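Glycine cleavage system H protein 1 (Mycobacterium marinum, PDB 3TZU) probably carries the methylamine group of glycine on a covalently attached lipoyl arm from the P protein to the T protein of the glycine cleavage system. Local coordinates at residues P57-V63 and G87-V92; A83-G87 and P118-G122. One frame throughout, in Å; residues are numbered along the deposited sequence.

In the fold
Both contacts meet at G87, where the chain turns from strand 85-86 into strand 88-92 and so passes from one sheet to another within the H-protein fold. Contact 1 joins the 57-63 turn to the outer strand of the five-stranded sheet; contact 2 pairs 85-86 with 120-121 in a small two-stranded ribbon. Each is partly buried, but contact 1 has the larger apolar centre, built on I89, whereas contact 2 relies more on backbone bonds and small residues, with a serine holding an acetate at its surface. V63 ties them together, its CG2 packing against the A83 methyl and the carbonyl O of A85. Both lie away from the predicted lipoyl-lysine, K76.

Contact 1 (P57-V63 and G87-V92); sequences PEVGETV and GQIVEV
I89 has CG1 opposite its carbonyl carbon and beside its backbone N (chi1 -55°), and the turn at chi2 (-64°) brings CD1 to P57 and V63, which flank the type II turn E58-E61 in this barrel-sandwich hybrid fold of lipoyl domains. CD1 lies 3.8 Å from P57 CG and 4.0 Å from V63 CG1, the I89 side chain crossing both of theirs at about a right angle. Isoleucine suits this buried place because its branch at CB lets CG2 lie near E58 O and V59 while CG1 carries CD1 to the apolar pair. V59 has CG1 anti to the backbone N, beside V90 O, which leaves CG2 to meet V92 CG2 at 4.0 Å near the exposed edge. The backbones run antiparallel, T62-Q88 being a non-hydrogen-bonded pair and V63-G87 a hydrogen-bonded one: V63 N reaches G87 O at 2.8 Å, and G87 N reaches V63 O at 2.9 Å. Further along, I89 is gripped through both its backbone groups. Its N donates almost straight to E61 O, at 2.8 Å, and its O accepts G60 N at 2.8 Å, in a more bent bond. Glycine fits at 60 because the third position of the turn has a positive phi, where a beta-carbon would press on the preceding carbonyl. Strand 88-92 bonds to strand 114-118 as well, with a classic bulge at V90 and E91 facing S115. Within the turn, E58 O accepts E61 N and also rests 3.4 Å from I89 CB.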
# COMPACT_ATOMS: atom_id res chain seq x y z
N PRO A 57 -17.86 7.36 4.61
CA PRO A 57 -18.84 8.42 4.43
C PRO A 57 -20.15 8.08 5.12
O PRO A 57 -20.42 6.92 5.40
CB PRO A 57 -19.05 8.44 2.92
CG PRO A 57 -18.63 7.11 2.43
CD PRO A 57 -17.56 6.65 3.36
N GLU A 58 -20.95 9.11 5.39
CA GLU A 58 -22.22 8.90 6.07
C GLU A 58 -23.25 8.39 5.08
O GLU A 58 -23.21 8.73 3.90
CB GLU A 58 -22.70 10.21 6.68
CG GLU A 58 -21.80 10.72 7.78
CD GLU A 58 -21.51 12.21 7.66
OE1 GLU A 58 -20.32 12.56 7.38
OE2 GLU A 58 -22.45 13.02 7.83
N VAL A 59 -24.15 7.56 5.57
CA VAL A 59 -25.33 7.17 4.83
C VAL A 59 -26.04 8.46 4.44
O VAL A 59 -26.34 9.28 5.31
CB VAL A 59 -26.26 6.29 5.69
CG1 VAL A 59 -27.62 6.08 5.01
CG2 VAL A 59 -25.60 4.95 5.99
N GLY A 60 -26.26 8.65 3.14
CA GLY A 60 -27.02 9.80 2.65
C GLY A 60 -26.16 10.89 2.04
O GLY A 60 -26.66 11.83 1.46
N GLU A 61 -24.85 10.74 2.14
CA GLU A 61 -23.92 11.71 1.58
C GLU A 61 -23.81 11.45 0.09
O GLU A 61 -24.02 10.33 -0.36
CB GLU A 61 -22.56 11.58 2.28
CG GLU A 61 -21.40 12.36 1.65
CD GLU A 61 -20.15 12.41 2.54
OE1 GLU A 61 -20.16 13.07 3.58
OE2 GLU A 61 -19.13 11.80 2.17
N THR A 62 -23.54 12.49 -0.69
CA THR A 62 -23.22 12.33 -2.09
C THR A 62 -21.69 12.34 -2.26
O THR A 62 -21.02 13.29 -1.85
CB THR A 62 -23.86 13.42 -2.95
OG1 THR A 62 -25.28 13.29 -2.88
CG2 THR A 62 -23.43 13.29 -4.40
N VAL A 63 -21.15 11.26 -2.84
CA VAL A 63 -19.72 11.23 -3.20
C VAL A 63 -19.58 11.39 -4.71
O VAL A 63 -20.57 11.25 -5.46
CB VAL A 63 -19.00 9.95 -2.71
CG1 VAL A 63 -19.26 9.76 -1.21
CG2 VAL A 63 -19.40 8.71 -3.50
N GLY A 87 -22.30 9.26 -6.68
CA GLY A 87 -23.64 8.86 -6.25
C GLY A 87 -23.96 9.07 -4.78
O GLY A 87 -23.19 9.71 -4.06
N GLN A 88 -25.09 8.54 -4.33
CA GLN A 88 -25.50 8.66 -2.95
C GLN A 88 -25.11 7.41 -2.16
O GLN A 88 -25.30 6.29 -2.62
CB GLN A 88 -27.01 8.89 -2.86
CG GLN A 88 -27.44 9.73 -1.69
CD GLN A 88 -28.93 10.05 -1.69
OE1 GLN A 88 -29.53 10.31 -2.73
NE2 GLN A 88 -29.52 10.04 -0.51
N ILE A 89 -24.56 7.61 -0.97
CA ILE A 89 -24.30 6.47 -0.08
C ILE A 89 -25.61 5.95 0.55
O ILE A 89 -26.32 6.69 1.18
CB ILE A 89 -23.34 6.82 1.05
CG1 ILE A 89 -22.02 7.40 0.50
CG2 ILE A 89 -23.11 5.60 1.92
CD1 ILE A 89 -21.21 6.43 -0.32
N VAL A 90 -25.85 4.65 0.41
CA VAL A 90 -27.06 3.96 0.86
C VAL A 90 -26.84 3.11 2.12
O VAL A 90 -27.71 3.05 2.98
CB VAL A 90 -27.59 3.05 -0.26
CG1 VAL A 90 -28.83 2.28 0.20
CG2 VAL A 90 -27.91 3.90 -1.47
N GLU A 91 -25.69 2.44 2.22
CA GLU A 91 -25.34 1.66 3.43
C GLU A 91 -23.83 1.77 3.72
O GLU A 91 -23.06 2.02 2.81
CB GLU A 91 -25.74 0.18 3.25
CG GLU A 91 -25.88 -0.61 4.57
CD GLU A 91 -26.28 -2.10 4.39
OE1 GLU A 91 -26.47 -2.57 3.23
OE2 GLU A 91 -26.39 -2.79 5.45
N VAL A 92 -23.44 1.62 4.99
CA VAL A 92 -22.04 1.51 5.41
C VAL A 92 -21.91 0.23 6.23
O VAL A 92 -22.84 -0.12 6.96
CB VAL A 92 -21.56 2.71 6.28
CG1 VAL A 92 -21.48 3.98 5.43
CG2 VAL A 92 -22.47 2.93 7.50

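Contact 2 (A83-G87 and P118-G122). With ACT (acetate ion), chain E.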
# COMPACT_ATOMS: atom_id res chain seq x y z
N ALA A 83 -13.40 7.30 -4.30
CA ALA A 83 -14.68 6.82 -4.81
C ALA A 83 -14.56 6.30 -6.24
O ALA A 83 -14.16 7.04 -7.13
CB ALA A 83 -15.71 7.95 -4.75
N PRO A 84 -14.88 5.03 -6.48
CA PRO A 84 -14.89 4.54 -7.85
C PRO A 84 -16.07 5.10 -8.68
O PRO A 84 -16.04 5.04 -9.91
CB PRO A 84 -15.05 3.02 -7.69
CG PRO A 84 -14.61 2.73 -6.32
CD PRO A 84 -15.02 3.92 -5.52
N ALA A 85 -17.08 5.63 -7.98
CA ALA A 85 -18.35 6.04 -8.61
C ALA A 85 -18.91 7.28 -7.92
O ALA A 85 -18.73 7.45 -6.72
CB ALA A 85 -19.35 4.89 -8.56
N SER A 86 -19.53 8.15 -8.70
CA SER A 86 -20.34 9.24 -8.16
C SER A 86 -21.71 8.70 -7.74
O SER A 86 -22.23 7.78 -8.38
CB SER A 86 -20.54 10.33 -9.23
OG SER A 86 -19.31 10.80 -9.74
N GLY A 87 -22.30 9.26 -6.68
CA GLY A 87 -23.64 8.86 -6.25
C GLY A 87 -23.96 9.07 -4.78
O GLY A 87 -23.19 9.71 -4.06
N PRO A 118 -25.27 4.56 -7.93
CA PRO A 118 -24.39 5.36 -8.79
C PRO A 118 -25.09 6.24 -9.81
O PRO A 118 -26.10 5.85 -10.34
CB PRO A 118 -23.54 4.30 -9.54
CG PRO A 118 -23.95 2.98 -8.97
CD PRO A 118 -25.28 3.15 -8.34
N THR A 119 -24.55 7.43 -10.07
CA THR A 119 -24.97 8.27 -11.19
C THR A 119 -23.87 8.34 -12.24
O THR A 119 -24.09 8.80 -13.34
CB THR A 119 -25.30 9.71 -10.74
OG1 THR A 119 -24.18 10.25 -10.03
CG2 THR A 119 -26.56 9.73 -9.84
N ALA A 120 -22.67 7.87 -11.89
CA ALA A 120 -21.54 7.89 -12.78
C ALA A 120 -20.44 7.01 -12.21
O ALA A 120 -20.37 6.79 -10.98
CB ALA A 120 -21.05 9.32 -12.96
N VAL A 121 -19.59 6.49 -13.10
CA VAL A 121 -18.44 5.72 -12.71
C VAL A 121 -17.18 6.36 -13.29
O VAL A 121 -17.20 6.89 -14.38
CB VAL A 121 -18.59 4.23 -13.15
CG1 VAL A 121 -19.80 3.60 -12.45
CG2 VAL A 121 -18.73 4.08 -14.66
N GLY A 122 -16.08 6.33 -12.55
CA GLY A 122 -14.75 6.71 -13.09
C GLY A 122 -14.13 5.60 -13.93
O GLY A 122 -14.83 4.69 -14.42
C ACT E . -19.77 14.23 -10.07
O ACT E . -20.71 14.01 -9.27
OXT ACT E . -19.16 13.29 -10.57
CH3 ACT E . -19.37 15.62 -10.46
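S86 and A120 form an antiparallel hydrogen-bonded pair, with a bent bond from S86 N to A120 O (2.8 Å) between two fairly straight ones, T119 N to S86 O (2.9 Å) and G122 N to P84 O (2.9 Å), and it is flanked by the non-hydrogen-bonded pairs A85-V121 and G87-P118, the register slipping by one residue between S86 and G87. A85 and V121 share a face, the buried methyl of A85 lying 4.1 Å from V121 CG1, near P118 CB and touching I23 of strand 21-23. A small residue suits this spot, since A85 CB already comes within 3.2 Å of A120 O. The side chains of S86 and A120 share the other face, their CB atoms 3.9 Å apart. With chi1 at -56°, S86 OG sits beside its own N and opposite the carbonyl carbon, and from there it donates to OXT of an acetate ion at 2.6 Å. The acetate probably comes from the crystallisation liquor; OG is also hydrogen-bonded to A65 N. P118 lacks an N-H, yet it still meets this edge, its CA lying 3.3 Å from S86 O in a CA-H...O contact. G87 lies where the chain turns from strand 85-86 to strand 88-92, and its phi of 155° leaves no room for a side chain. T119 and A120 together face S86, the arrangement of a classic beta bulge in a short two-stranded antiparallel ribbon.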